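Local structure of epsin 1 (Danio rerio, 5LP0) at residues 89-94 with 117-122; 61-66 with 109-114; 73-78 with 134-139. The protein probably binds membranes rich in phosphatidylinositol 4,5-bisphosphate, modifies their curvature and promotes clathrin-coated invaginations in receptor-mediated endocytosis. All blocks are in the same frame, centred on the assembly; numbering follows the deposited sequence. Where two conformers were deposited one is given.

Burial falls off from interaction 1 to interaction 3. Interaction 1 is a buried contact made by aliphatic carbon alone; interaction 2 is partly buried, with valines and a methionine on its inner side and a tyrosine-lysine pair toward the outside; interaction 3 lies at the surface, where small side chains, a water and lysines with outlying acidic partners do the work. Interactions 1 and 2 both use helix 108-122 and meet directly, Leu-94 packing on Val-62 and Met-66. Interactions 2 and 3 share helix 59-75 but lie about 20 Å apart between centres, on opposite sides of the chain's centre. Ile-73, near the end of that helix, reaches Leu-118 and Leu-122 of interaction 1.

Interaction 1 (89-94 with 117-122); sequences YAVQTL and QLVTLL
Val-91 meets three residues of helix 108-122, Leu-118, Val-119 and Leu-122, which line one face of that helix. Its CG1 does most of the touching. That methyl is turned opposite the valine's own backbone nitrogen (chi1 -175°), which sends it across the gap to lie 3.7 Å from CG2 of Val-119 and 3.9 Å from CD2 of Leu-118. The two valine side chains slide past each other in opposite directions, whereas Leu-118 crosses Val-91 at about a right angle. CG2 of Val-91 makes a looser contact, 4.4 Å from CD1 of Leu-122. Val-91 also touches Trp-49 of helix 38-51, while Leu-118 and Leu-122 both lean on Ile-73 of helix 59-75, so the methyl groups are enclosed by other helices.

Gln-92 comes next, and its CA and that of Val-119 are the nearest pair across the contact, at 6.5 Å. With chi1 at -72° its CG swings to the backbone-nitrogen side and lies 3.9 Å from CG2 of Val-119. That one methyl therefore serves two neighbours, Val-91 and Gln-92, and the partly exposed glutamine contributes its aliphatic CG.

Thr-93 and Leu-94 lie in a 3-10 segment, and the backbone N of Leu-94 bonds to the O of Val-91 at 2.9 Å. The Leu-94 side chain does not touch 117-122 but packs on Leu-52.

The side chains that meet here do so through carbon alone. Such a contact depends on the fit of branched methyl groups and on the exclusion of water, without the directional demands of polar bonds, and it holds the short helix 89-92 against helix 108-122.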
ATOM      1  N   TYR A  89       3.853 -10.314  -8.771  1.00  7.52           N
ATOM      2  CA  TYR A  89       2.862 -10.365  -9.838  1.00  6.99           C
ATOM      3  C   TYR A  89       1.620  -9.546  -9.486  1.00  6.67           C
ATOM      4  O   TYR A  89       1.001  -8.958 -10.357  1.00  8.47           O
ATOM      5  CB  TYR A  89       2.438 -11.814 -10.156  1.00  7.33           C
ATOM      6  CG  TYR A  89       3.559 -12.776 -10.487  1.00  9.23           C
ATOM      7  CD1 TYR A  89       4.607 -12.405 -11.297  1.00 11.10           C
ATOM      8  CD2 TYR A  89       3.522 -14.087 -10.031  1.00  9.37           C
ATOM      9  CE1 TYR A  89       5.632 -13.303 -11.607  1.00 11.76           C
ATOM     10  CE2 TYR A  89       4.537 -14.997 -10.335  1.00 10.43           C
ATOM     11  CZ  TYR A  89       5.582 -14.598 -11.122  1.00 13.27           C
ATOM     12  OH  TYR A  89       6.585 -15.493 -11.432  1.00 19.56           O
ATOM     13  N   ALA A  90       1.244  -9.530  -8.204  1.00  6.21           N
ATOM     14  CA  ALA A  90       0.087  -8.782  -7.725  1.00  6.22           C
ATOM     15  C   ALA A  90       0.275  -7.272  -7.867  1.00  6.78           C
ATOM     16  O   ALA A  90      -0.693  -6.527  -7.920  1.00  6.57           O
ATOM     17  CB  ALA A  90      -0.211  -9.135  -6.274  1.00  7.10           C
ATOM     18  N   VAL A  91       1.525  -6.818  -7.952  1.00  7.44           N
ATOM     19  CA  VAL A  91       1.784  -5.415  -8.280  1.00  7.40           C
ATOM     20  C   VAL A  91       1.921  -5.224  -9.810  1.00  6.33           C
ATOM     21  O   VAL A  91       1.337  -4.311 -10.386  1.00  7.92           O
ATOM     22  CB  VAL A  91       3.035  -4.894  -7.564  1.00  9.22           C
ATOM     23  CG1 VAL A  91       3.209  -3.388  -7.819  1.00 10.12           C
ATOM     24  CG2 VAL A  91       2.950  -5.181  -6.082  1.00 10.26           C
ATOM     25  N   GLN A  92       2.655  -6.113 -10.467  1.00  7.30           N
ATOM     26  CA  GLN A  92       2.873  -6.017 -11.917  1.00  6.35           C
ATOM     27  C   GLN A  92       1.567  -5.999 -12.703  1.00  7.70           C
ATOM     28  O   GLN A  92       1.443  -5.285 -13.683  1.00  8.59           O
ATOM     29  CB  GLN A  92       3.750  -7.178 -12.400  1.00 11.82           C
ATOM     30  CG  GLN A  92       5.180  -7.047 -11.983  1.00 16.30           C
ATOM     31  CD  GLN A  92       6.006  -8.260 -12.338  1.00 22.22           C
ATOM     32  OE1 GLN A  92       5.468  -9.333 -12.604  1.00 24.03           O
ATOM     33  NE2 GLN A  92       7.326  -8.093 -12.350  1.00 26.04           N
ATOM     34  N   THR A  93       0.574  -6.763 -12.258  1.00  6.56           N
ATOM     35  CA  THR A  93      -0.681  -6.846 -12.978  1.00  6.40           C
ATOM     36  C   THR A  93      -1.342  -5.478 -13.049  1.00  8.01           C
ATOM     37  O   THR A  93      -2.113  -5.215 -13.971  1.00  8.51           O
ATOM     38  CB  THR A  93      -1.614  -7.875 -12.346  1.00  6.92           C
ATOM     39  OG1 THR A  93      -2.736  -8.064 -13.185  1.00 11.12           O
ATOM     40  CG2 THR A  93      -2.112  -7.470 -10.945  1.00  8.29           C
ATOM     41  N   LEU A  94      -1.039  -4.620 -12.083  1.00  6.88           N
ATOM     42  CA  LEU A  94      -1.683  -3.318 -11.998  1.00  6.93           C
ATOM     43  C   LEU A  94      -1.203  -2.329 -13.064  1.00  9.05           C
ATOM     44  O   LEU A  94      -1.838  -1.297 -13.289  1.00  9.98           O
ATOM     45  CB  LEU A  94      -1.511  -2.726 -10.609  1.00  9.55           C
ATOM     46  CG  LEU A  94      -2.094  -3.608  -9.492  1.00  8.42           C
ATOM     47  CD1 LEU A  94      -1.819  -2.980  -8.107  1.00  8.29           C
ATOM     48  CD2 LEU A  94      -3.577  -3.871  -9.685  1.00  7.98           C
ATOM     49  N   GLN A 117       6.012   2.473 -11.138  1.00  7.29           N
ATOM     50  CA  GLN A 117       7.039   2.976 -10.225  1.00  8.33           C
ATOM     51  C   GLN A 117       7.286   2.058  -9.033  1.00  8.53           C
ATOM     52  O   GLN A 117       8.428   1.919  -8.575  1.00 10.02           O
ATOM     53  CB  GLN A 117       6.711   4.400  -9.757  1.00  9.72           C
ATOM     54  CG  GLN A 117       6.503   5.377 -10.907  1.00  9.60           C
ATOM     55  CD  GLN A 117       7.708   5.554 -11.802  1.00 11.74           C
ATOM     56  OE1 GLN A 117       8.842   5.238 -11.440  1.00 14.67           O
ATOM     57  NE2 GLN A 117       7.476   6.137 -12.954  1.00 11.67           N
ATOM     58  N   LEU A 118       6.231   1.433  -8.527  1.00  7.39           N
ATOM     59  CA  LEU A 118       6.383   0.566  -7.380  1.00  7.64           C
ATOM     60  C   LEU A 118       7.132  -0.697  -7.772  1.00  8.54           C
ATOM     61  O   LEU A 118       7.931  -1.207  -7.005  1.00  9.72           O
ATOM     62  CB  LEU A 118       5.008   0.260  -6.763  1.00  8.69           C
ATOM     63  CG  LEU A 118       4.914  -0.618  -5.518  1.00  9.35           C
ATOM     64  CD1 LEU A 118       5.818  -0.057  -4.454  1.00 12.33           C
ATOM     65  CD2 LEU A 118       3.481  -0.701  -5.008  1.00 11.21           C
ATOM     66  N   VAL A 119       6.914  -1.187  -8.987  1.00  7.45           N
ATOM     67  CA  VAL A 119       7.601  -2.374  -9.451  1.00  9.21           C
ATOM     68  C   VAL A 119       9.098  -2.081  -9.610  1.00 11.06           C
ATOM     69  O   VAL A 119       9.928  -2.884  -9.177  1.00 10.49           O
ATOM     70  CB  VAL A 119       7.032  -2.873 -10.800  1.00  9.57           C
ATOM     71  CG1 VAL A 119       7.945  -3.931 -11.400  1.00 13.01           C
ATOM     72  CG2 VAL A 119       5.620  -3.443 -10.615  1.00 11.48           C
ATOM     73  N   THR A 120       9.466  -0.942 -10.214  1.00 10.54           N
ATOM     74  CA  THR A 120      10.904  -0.639 -10.365  1.00 11.28           C
ATOM     75  C   THR A 120      11.600  -0.489  -9.007  1.00  9.18           C
ATOM     76  O   THR A 120      12.737  -0.949  -8.829  1.00 12.28           O
ATOM     77  CB  THR A 120      11.206   0.584 -11.261  1.00 15.66           C
ATOM     78  OG1 THR A 120      10.795   1.781 -10.614  1.00 16.23           O
ATOM     79  CG2 THR A 120      10.519   0.468 -12.600  1.00 16.78           C
ATOM     80  N   LEU A 121      10.914   0.122  -8.045  1.00 10.06           N
ATOM     81  CA  LEU A 121      11.455   0.214  -6.693  1.00 11.08           C
ATOM     82  C   LEU A 121      11.696  -1.170  -6.083  1.00 10.37           C
ATOM     83  O   LEU A 121      12.773  -1.444  -5.552  1.00 13.37           O
ATOM     84  CB  LEU A 121      10.500   0.981  -5.804  1.00  9.55           C
ATOM     85  CG  LEU A 121      10.857   0.941  -4.320  1.00 10.34           C
ATOM     86  CD1 LEU A 121      12.244   1.532  -4.061  1.00 13.01           C
ATOM     87  CD2 LEU A 121       9.788   1.685  -3.594  1.00 12.00           C
ATOM     88  N   LEU A 122      10.684  -2.036  -6.131  1.00 10.31           N
ATOM     89  CA  LEU A 122      10.772  -3.351  -5.498  1.00  9.57           C
ATOM     90  C   LEU A 122      11.877  -4.229  -6.099  1.00 12.55           C
ATOM     91  O   LEU A 122      12.463  -5.057  -5.403  1.00 15.84           O
ATOM     92  CB  LEU A 122       9.425  -4.080  -5.564  1.00 10.25           C
ATOM     93  CG  LEU A 122       8.406  -3.607  -4.530  1.00 10.27           C
ATOM     94  CD1 LEU A 122       7.021  -4.104  -4.865  1.00 10.82           C
ATOM     95  CD2 LEU A 122       8.850  -4.074  -3.145  1.00 11.28           C
TER

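Interaction 2 (61-66 with 109-114); sequences HVYKAM and VNVREK
Tyr-63 and Lys-114 form the outer half of this contact through CH-pi and cation-pi interactions. The lysine chain, bent at chi3 and chi4 (-80° and -70°), crosses the phenol at about a right angle and lays CE over one face, 3.2 Å above the ring plane and offset toward the rim. CE of Lys-114 is only 3.3 Å from both CE1 and CZ of the tyrosine, a close fit. NZ of Lys-114 stands farther off, 4.9 Å from the centroid of the Tyr-63 ring, so the cation-pi component is off-centre. The carbonyl O of Asn-110 sits at the ring's edge, in its plane, 3.6 Å from CE1 of Tyr-63.

Apolar contacts fill the inner side. Val-62 CG1 meets Val-111 CG1 at 3.9 Å, and CE of Met-66 lies 3.8 Å from CG1 of Val-111. Met-66 and Lys-114 run past each other in opposite directions, with Met-66 CB 3.6 Å from the lysine's CD.

Polar linkage is slight. NZ of Lys-114 donates to a water at 3.1 Å, which in turn gives a weak bond to the Met-66 carbonyl; Thr-67 OG1 is a further, weak partner of the ammonium group.

The two segments belong to helices that do not follow each other in the chain; they run in broadly the same direction, inclined by 28°, and pack side by side in the all-helical ENTH superhelix. On helix 59-75, His-61 bonds to Asp-54 and touches Asn-18 and Arg-51, a grouping consistent with the phosphatidylinositol 4,5-bisphosphate site expected in epsins.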
ATOM      1  N   HIS A  61      -9.333   2.235  -4.133  1.00  7.39           N
ATOM      2  CA  HIS A  61      -8.833   1.223  -3.199  1.00  6.12           C
ATOM      3  C   HIS A  61      -7.469   0.787  -3.671  1.00  6.22           C
ATOM      4  O   HIS A  61      -6.553   0.633  -2.868  1.00  7.31           O
ATOM      5  CB  HIS A  61      -9.723  -0.028  -3.184  1.00  6.14           C
ATOM      6  CG  HIS A  61     -11.013   0.137  -2.444  1.00  6.46           C
ATOM      7  ND1 HIS A  61     -11.953  -0.869  -2.379  1.00  7.89           N
ATOM      8  CD2 HIS A  61     -11.526   1.184  -1.754  1.00  7.71           C
ATOM      9  CE1 HIS A  61     -12.987  -0.455  -1.664  1.00 11.13           C
ATOM     10  NE2 HIS A  61     -12.743   0.775  -1.256  1.00 12.51           N
ATOM     11  N   VAL A  62      -7.330   0.580  -4.976  1.00  6.08           N
ATOM     12  CA  VAL A  62      -6.097   0.020  -5.529  1.00  6.88           C
ATOM     13  C   VAL A  62      -5.009   1.089  -5.493  1.00  7.41           C
ATOM     14  O   VAL A  62      -3.875   0.852  -5.057  1.00  6.09           O
ATOM     15  CB  VAL A  62      -6.308  -0.433  -7.011  1.00  7.12           C
ATOM     16  CG1 VAL A  62      -5.019  -1.047  -7.581  1.00  5.79           C
ATOM     17  CG2 VAL A  62      -7.459  -1.423  -7.139  1.00  7.40           C
ATOM     18  N   TYR A  63      -5.352   2.296  -5.927  1.00  6.00           N
ATOM     19  CA  TYR A  63      -4.396   3.402  -5.934  1.00  4.51           C
ATOM     20  C   TYR A  63      -3.872   3.696  -4.520  1.00  6.98           C
ATOM     21  O   TYR A  63      -2.655   3.737  -4.290  1.00  6.09           O
ATOM     22  CB  TYR A  63      -5.083   4.626  -6.529  1.00  7.76           C
ATOM     23  CG  TYR A  63      -4.179   5.811  -6.737  1.00  8.82           C
ATOM     24  CD1 TYR A  63      -3.295   5.858  -7.803  1.00  8.15           C
ATOM     25  CD2 TYR A  63      -4.216   6.892  -5.864  1.00 11.63           C
ATOM     26  CE1 TYR A  63      -2.477   6.951  -8.005  1.00 10.93           C
ATOM     27  CE2 TYR A  63      -3.400   7.981  -6.054  1.00 18.85           C
ATOM     28  CZ  TYR A  63      -2.531   8.004  -7.126  1.00 14.61           C
ATOM     29  OH  TYR A  63      -1.723   9.105  -7.314  1.00 19.86           O
ATOM     30  N   LYS A  64      -4.787   3.859  -3.557  1.00  5.89           N
ATOM     31  CA  LYS A  64      -4.400   4.166  -2.175  1.00  7.26           C
ATOM     32  C   LYS A  64      -3.681   2.993  -1.480  1.00  6.00           C
ATOM     33  O   LYS A  64      -2.774   3.208  -0.665  1.00  7.81           O
ATOM     34  CB  LYS A  64      -5.613   4.653  -1.377  1.00  8.03           C
ATOM     35  CG  LYS A  64      -6.078   6.042  -1.836  1.00  8.65           C
ATOM     36  CD  LYS A  64      -7.439   6.487  -1.289  1.00 11.91           C
ATOM     37  CE  LYS A  64      -7.336   6.867   0.179  1.00 14.63           C
ATOM     38  NZ  LYS A  64      -8.677   7.276   0.694  1.00 14.74           N
ATOM     39  N   ALA A  65      -4.050   1.767  -1.819  1.00  5.84           N
ATOM     40  CA  ALA A  65      -3.329   0.603  -1.300  1.00  5.45           C
ATOM     41  C   ALA A  65      -1.901   0.606  -1.804  1.00  6.25           C
ATOM     42  O   ALA A  65      -0.996   0.187  -1.066  1.00  6.36           O
ATOM     43  CB  ALA A  65      -4.037  -0.701  -1.664  1.00  6.65           C
ATOM     44  N   MET A  66      -1.647   1.145  -3.000  1.00  5.65           N
ATOM     45  CA  MET A  66      -0.263   1.166  -3.496  1.00  5.70           C
ATOM     46  C   MET A  66       0.499   2.268  -2.757  1.00  7.41           C
ATOM     47  O   MET A  66       1.672   2.086  -2.411  1.00  8.30           O
ATOM     48  CB  MET A  66      -0.169   1.400  -5.004  1.00  6.73           C
ATOM     49  CG  MET A  66      -0.450   0.161  -5.828  1.00  5.72           C
ATOM     50  SD  MET A  66      -0.038   0.371  -7.569  1.00  9.10           S
ATOM     51  CE  MET A  66      -1.420   1.422  -8.004  1.00  7.89           C
ATOM     52  N   VAL A 109      -5.146   5.350 -15.621  1.00  9.41           N
ATOM     53  CA  VAL A 109      -3.792   5.826 -15.892  1.00 11.93           C
ATOM     54  C   VAL A 109      -2.982   6.095 -14.611  1.00 13.42           C
ATOM     55  O   VAL A 109      -1.775   5.830 -14.582  1.00 12.13           O
ATOM     56  CB  VAL A 109      -3.791   7.079 -16.805  1.00 13.18           C
ATOM     57  CG1 VAL A 109      -3.988   8.349 -16.008  1.00 17.52           C
ATOM     58  CG2 VAL A 109      -2.502   7.145 -17.600  1.00 15.94           C
ATOM     59  N   ASN A 110      -3.614   6.632 -13.570  1.00 13.06           N
ATOM     60  CA  ASN A 110      -2.923   6.857 -12.308  0.53 15.59           C
ATOM     61  C   ASN A 110      -2.494   5.546 -11.666  1.00 12.39           C
ATOM     62  O   ASN A 110      -1.406   5.446 -11.105  1.00 10.36           O
ATOM     63  CB  ASN A 110      -3.840   7.560 -11.295  0.53 20.87           C
ATOM     64  CG  ASN A 110      -4.543   8.771 -11.860  0.53 18.81           C
ATOM     65  OD1 ASN A 110      -3.910   9.792 -12.128  0.53 21.11           O
ATOM     66  ND2 ASN A 110      -5.870   8.682 -12.004  0.53 17.33           N
ATOM     67  N   VAL A 111      -3.358   4.535 -11.759  1.00  8.43           N
ATOM     68  CA  VAL A 111      -3.037   3.225 -11.212  1.00  8.91           C
ATOM     69  C   VAL A 111      -1.860   2.614 -11.956  1.00  8.06           C
ATOM     70  O   VAL A 111      -0.925   2.107 -11.339  1.00  7.71           O
ATOM     71  CB  VAL A 111      -4.249   2.267 -11.256  1.00  8.42           C
ATOM     72  CG1 VAL A 111      -3.863   0.868 -10.802  1.00 10.36           C
ATOM     73  CG2 VAL A 111      -5.343   2.824 -10.372  1.00 14.56           C
ATOM     74  N   ARG A 112      -1.861   2.702 -13.283  1.00  6.91           N
ATOM     75  CA  ARG A 112      -0.833   2.048 -14.083  1.00  6.83           C
ATOM     76  C   ARG A 112       0.518   2.677 -13.833  1.00  7.35           C
ATOM     77  O   ARG A 112       1.527   1.969 -13.719  1.00  7.43           O
ATOM     78  CB  ARG A 112      -1.170   2.118 -15.583  1.00  8.66           C
ATOM     79  CG  ARG A 112      -2.437   1.329 -15.956  1.00  8.02           C
ATOM     80  CD  ARG A 112      -2.665   1.256 -17.462  1.00  9.93           C
ATOM     81  NE  ARG A 112      -3.050   2.511 -18.121  1.00 11.45           N
ATOM     82  CZ  ARG A 112      -4.291   2.979 -18.236  1.00 10.21           C
ATOM     83  NH1 ARG A 112      -5.322   2.343 -17.692  1.00 11.97           N
ATOM     84  NH2 ARG A 112      -4.510   4.108 -18.914  1.00 13.24           N
ATOM     85  N   GLU A 113       0.550   3.999 -13.717  1.00  7.66           N
ATOM     86  CA  GLU A 113       1.819   4.683 -13.493  1.00  8.36           C
ATOM     87  C   GLU A 113       2.378   4.422 -12.092  1.00  7.40           C
ATOM     88  O   GLU A 113       3.573   4.175 -11.950  1.00  8.90           O
ATOM     89  CB  GLU A 113       1.661   6.188 -13.740  1.00 10.19           C
ATOM     90  CG  GLU A 113       2.890   7.012 -13.396  1.00 11.15           C
ATOM     91  CD  GLU A 113       4.051   6.793 -14.341  1.00 14.42           C
ATOM     92  OE1 GLU A 113       3.880   6.114 -15.373  1.00 21.54           O
ATOM     93  OE2 GLU A 113       5.146   7.320 -14.034  1.00 20.58           O
ATOM     94  N   LYS A 114       1.512   4.462 -11.071  1.00  7.62           N
ATOM     95  CA  LYS A 114       1.931   4.168  -9.708  1.00  7.39           C
ATOM     96  C   LYS A 114       2.462   2.732  -9.615  1.00  8.52           C
ATOM     97  O   LYS A 114       3.481   2.495  -8.976  1.00  7.85           O
ATOM     98  CB  LYS A 114       0.784   4.444  -8.730  1.00  9.43           C
ATOM     99  CG  LYS A 114       1.148   4.237  -7.265  1.00 10.29           C
ATOM    100  CD  LYS A 114       0.057   4.732  -6.307  1.00 10.53           C
ATOM    101  CE  LYS A 114       0.127   6.234  -6.118  1.00 14.09           C
ATOM    102  NZ  LYS A 114       1.322   6.680  -5.350  1.00 15.26           N
TER
HETATM  103  O   HOH W   1       2.930   4.176  -4.411  1.00 14.31           O

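Interaction 3 (73-78 with 134-139); sequences IKTGSE and HALKTK
Thr-75, near the end of helix 59-75, packs against Ala-135, Leu-136 and Lys-139 of helix 125-139. From its CB the side chain forks, with chi1 at -36° setting OG1 on the backbone-nitrogen side. OG1 passes 3.8 Å from the methyl CB of Ala-135, donates to the carbonyl of Tyr-71 in its own helix, and accepts a hydrogen bond from a water 3.2 Å away. That water also donates to the O of Ala-135 at 2.8 Å, bridging the two helices. The other tip, CG2, lies against the aliphatic chain of Lys-139 in the conformer given, tightly enough at CD (3.5 Å) to be read with caution; the lysine's charged end pairs with Asp-33.

Lys-74 and Leu-136 add further carbon contacts. Lys-74 CB meets Ala-135 CB at 3.5 Å before its extended chain leads away to Glu-70 and Glu-131, and CD2 of Leu-136 lies against the Thr-75 carbonyl O at 3.7 Å.

The Thr-75 hydroxyl thus both gives and receives a bond, and the lysines lend carbon here while their charges are met by acids outside the contact.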
ATOM      1  N   ILE A  73       6.678  -0.447   2.711  1.00  8.51           N
ATOM      2  CA  ILE A  73       7.932  -0.965   2.174  1.00  7.39           C
ATOM      3  C   ILE A  73       9.108  -0.120   2.673  1.00 10.18           C
ATOM      4  O   ILE A  73      10.144  -0.670   3.080  1.00 10.84           O
ATOM      5  CB  ILE A  73       7.907  -0.950   0.628  1.00 10.11           C
ATOM      6  CG1 ILE A  73       7.040  -2.098   0.094  1.00  9.53           C
ATOM      7  CG2 ILE A  73       9.311  -1.009   0.040  1.00 11.30           C
ATOM      8  CD1 ILE A  73       6.539  -1.872  -1.344  1.00 11.36           C
ATOM      9  N   LYS A  74       8.939   1.193   2.680  1.00 11.11           N
ATOM     10  CA  LYS A  74      10.029   2.115   3.020  1.00 10.44           C
ATOM     11  C   LYS A  74      10.156   2.381   4.518  1.00 10.84           C
ATOM     12  O   LYS A  74      11.244   2.688   5.004  1.00 12.41           O
ATOM     13  CB  LYS A  74       9.822   3.442   2.301  1.00 12.38           C
ATOM     14  CG  LYS A  74       9.937   3.371   0.793  1.00 12.24           C
ATOM     15  CD  LYS A  74       9.668   4.723   0.174  1.00 10.35           C
ATOM     16  CE  LYS A  74       9.776   4.631  -1.322  1.00 11.28           C
ATOM     17  NZ  LYS A  74       9.577   5.964  -1.975  1.00 13.60           N
ATOM     18  N   THR A  75       9.065   2.239   5.261  1.00 10.06           N
ATOM     19  CA  THR A  75       8.995   2.735   6.637  1.00 12.02           C
ATOM     20  C   THR A  75       8.708   1.646   7.686  1.00 11.61           C
ATOM     21  O   THR A  75       8.935   1.854   8.888  1.00 14.75           O
ATOM     22  CB  THR A  75       7.891   3.801   6.756  1.00 19.74           C
ATOM     23  OG1 THR A  75       7.841   4.593   5.549  1.00 21.80           O
ATOM     24  CG2 THR A  75       8.162   4.694   7.920  1.00 21.41           C
ATOM     25  N   GLY A  76       8.188   0.508   7.229  1.00 11.62           N
ATOM     26  CA  GLY A  76       7.780  -0.572   8.101  1.00 11.47           C
ATOM     27  C   GLY A  76       8.848  -1.642   8.234  1.00 10.21           C
ATOM     28  O   GLY A  76      10.002  -1.451   7.843  1.00 11.38           O
ATOM     29  N   SER A  77       8.462  -2.777   8.800  1.00 11.10           N
ATOM     30  CA  SER A  77       9.335  -3.946   8.882  1.00  7.69           C
ATOM     31  C   SER A  77       9.854  -4.353   7.504  1.00  8.57           C
ATOM     32  O   SER A  77       9.146  -4.234   6.500  1.00  9.90           O
ATOM     33  CB  SER A  77       8.552  -5.115   9.482  1.00 10.63           C
ATOM     34  OG  SER A  77       9.274  -6.327   9.354  1.00 12.67           O
ATOM     35  N   GLU A  78      11.096  -4.817   7.446  1.00 13.18           N
ATOM     36  CA  GLU A  78      11.665  -5.278   6.194  1.00 14.18           C
ATOM     37  C   GLU A  78      10.929  -6.501   5.645  1.00 11.97           C
ATOM     38  O   GLU A  78      11.071  -6.830   4.473  1.00 13.41           O
ATOM     39  CB  GLU A  78      13.181  -5.504   6.338  1.00 19.74           C
ATOM     40  CG  GLU A  78      13.940  -4.187   6.563  1.00 24.49           C
ATOM     41  CD  GLU A  78      15.454  -4.308   6.500  1.00 29.76           C
ATOM     42  OE1 GLU A  78      16.001  -5.422   6.669  1.00 39.53           O
ATOM     43  OE2 GLU A  78      16.093  -3.270   6.271  1.00 42.75           O
ATOM     44  N   HIS A 134      15.807   7.641   3.925  1.00  7.77           N
ATOM     45  CA  HIS A 134      15.032   8.874   3.768  1.00  9.26           C
ATOM     46  C   HIS A 134      13.631   8.767   4.414  1.00 10.88           C
ATOM     47  O   HIS A 134      13.157   9.690   5.083  1.00 12.49           O
ATOM     48  CB  HIS A 134      14.915   9.236   2.287  1.00 10.89           C
ATOM     49  CG  HIS A 134      14.115  10.480   2.032  1.00 16.59           C
ATOM     50  ND1 HIS A 134      14.671  11.739   2.055  1.00 25.31           N
ATOM     51  CD2 HIS A 134      12.798  10.654   1.765  1.00 17.13           C
ATOM     52  CE1 HIS A 134      13.734  12.638   1.797  1.00 25.45           C
ATOM     53  NE2 HIS A 134      12.589  12.007   1.625  1.00 22.01           N
ATOM     54  N   ALA A 135      12.990   7.617   4.263  1.00 10.18           N
ATOM     55  CA  ALA A 135      11.626   7.444   4.751  1.00 12.79           C
ATOM     56  C   ALA A 135      11.599   7.438   6.283  1.00  9.09           C
ATOM     57  O   ALA A 135      10.683   7.971   6.894  1.00 12.72           O
ATOM     58  CB  ALA A 135      11.034   6.163   4.219  1.00 12.59           C
ATOM     59  N   LEU A 136      12.613   6.847   6.902  1.00  9.75           N
ATOM     60  CA  LEU A 136      12.652   6.724   8.353  1.00 11.27           C
ATOM     61  C   LEU A 136      12.941   8.085   8.940  1.00 12.84           C
ATOM     62  O   LEU A 136      12.458   8.420  10.009  1.00 16.81           O
ATOM     63  CB  LEU A 136      13.695   5.701   8.826  1.00 11.50           C
ATOM     64  CG  LEU A 136      13.339   4.235   8.557  1.00 12.02           C
ATOM     65  CD1 LEU A 136      14.434   3.276   8.994  1.00 14.14           C
ATOM     66  CD2 LEU A 136      12.025   3.845   9.250  1.00 14.98           C
ATOM     67  N   LYS A 137      13.727   8.882   8.234  1.00 13.57           N
ATOM     68  CA  LYS A 137      13.922  10.259   8.660  1.00 17.69           C
ATOM     69  C   LYS A 137      12.633  11.083   8.584  1.00 18.41           C
ATOM     70  O   LYS A 137      12.351  11.863   9.490  1.00 21.30           O
ATOM     71  CB  LYS A 137      15.060  10.881   7.871  1.00 15.72           C
ATOM     72  CG  LYS A 137      16.386  10.207   8.207  1.00 17.20           C
ATOM     73  CD  LYS A 137      17.494  10.616   7.248  1.00 23.90           C
ATOM     74  CE  LYS A 137      17.835  12.087   7.411  1.00 21.26           C
ATOM     75  NZ  LYS A 137      18.297  12.310   8.804  1.00 17.38           N
ATOM     76  N   THR A 138      11.835  10.887   7.537  1.00 18.89           N
ATOM     77  CA  THR A 138      10.525  11.527   7.479  1.00 19.10           C
ATOM     78  C   THR A 138       9.646  11.084   8.672  1.00 22.02           C
ATOM     79  O   THR A 138       9.005  11.919   9.323  1.00 27.52           O
ATOM     80  CB  THR A 138       9.827  11.213   6.137  1.00 20.63           C
ATOM     81  OG1 THR A 138      10.628  11.704   5.047  1.00 20.18           O
ATOM     82  CG2 THR A 138       8.434  11.854   6.075  1.00 21.58           C
ATOM     83  N   LYS A 139       9.656   9.782   8.974  1.00 19.84           N
ATOM     84  CA  LYS A 139       8.845   9.205  10.051  0.65 20.82           C
ATOM     85  C   LYS A 139       9.210   9.814  11.397  1.00 25.34           C
ATOM     86  O   LYS A 139       8.337  10.270  12.143  1.00 26.81           O
ATOM     87  CB  LYS A 139       9.055   7.691  10.107  0.65 22.51           C
ATOM     88  CG  LYS A 139       8.285   6.967  11.219  0.65 25.32           C
ATOM     89  CD  LYS A 139       8.693   5.496  11.272  0.65 32.60           C
ATOM     90  CE  LYS A 139       7.701   4.627  12.034  0.65 29.63           C
ATOM     91  NZ  LYS A 139       8.092   4.459  13.451  0.65 19.59           N
TER
HETATM   92  O   HOH W   2       8.114   7.740   5.902  1.00 21.73           O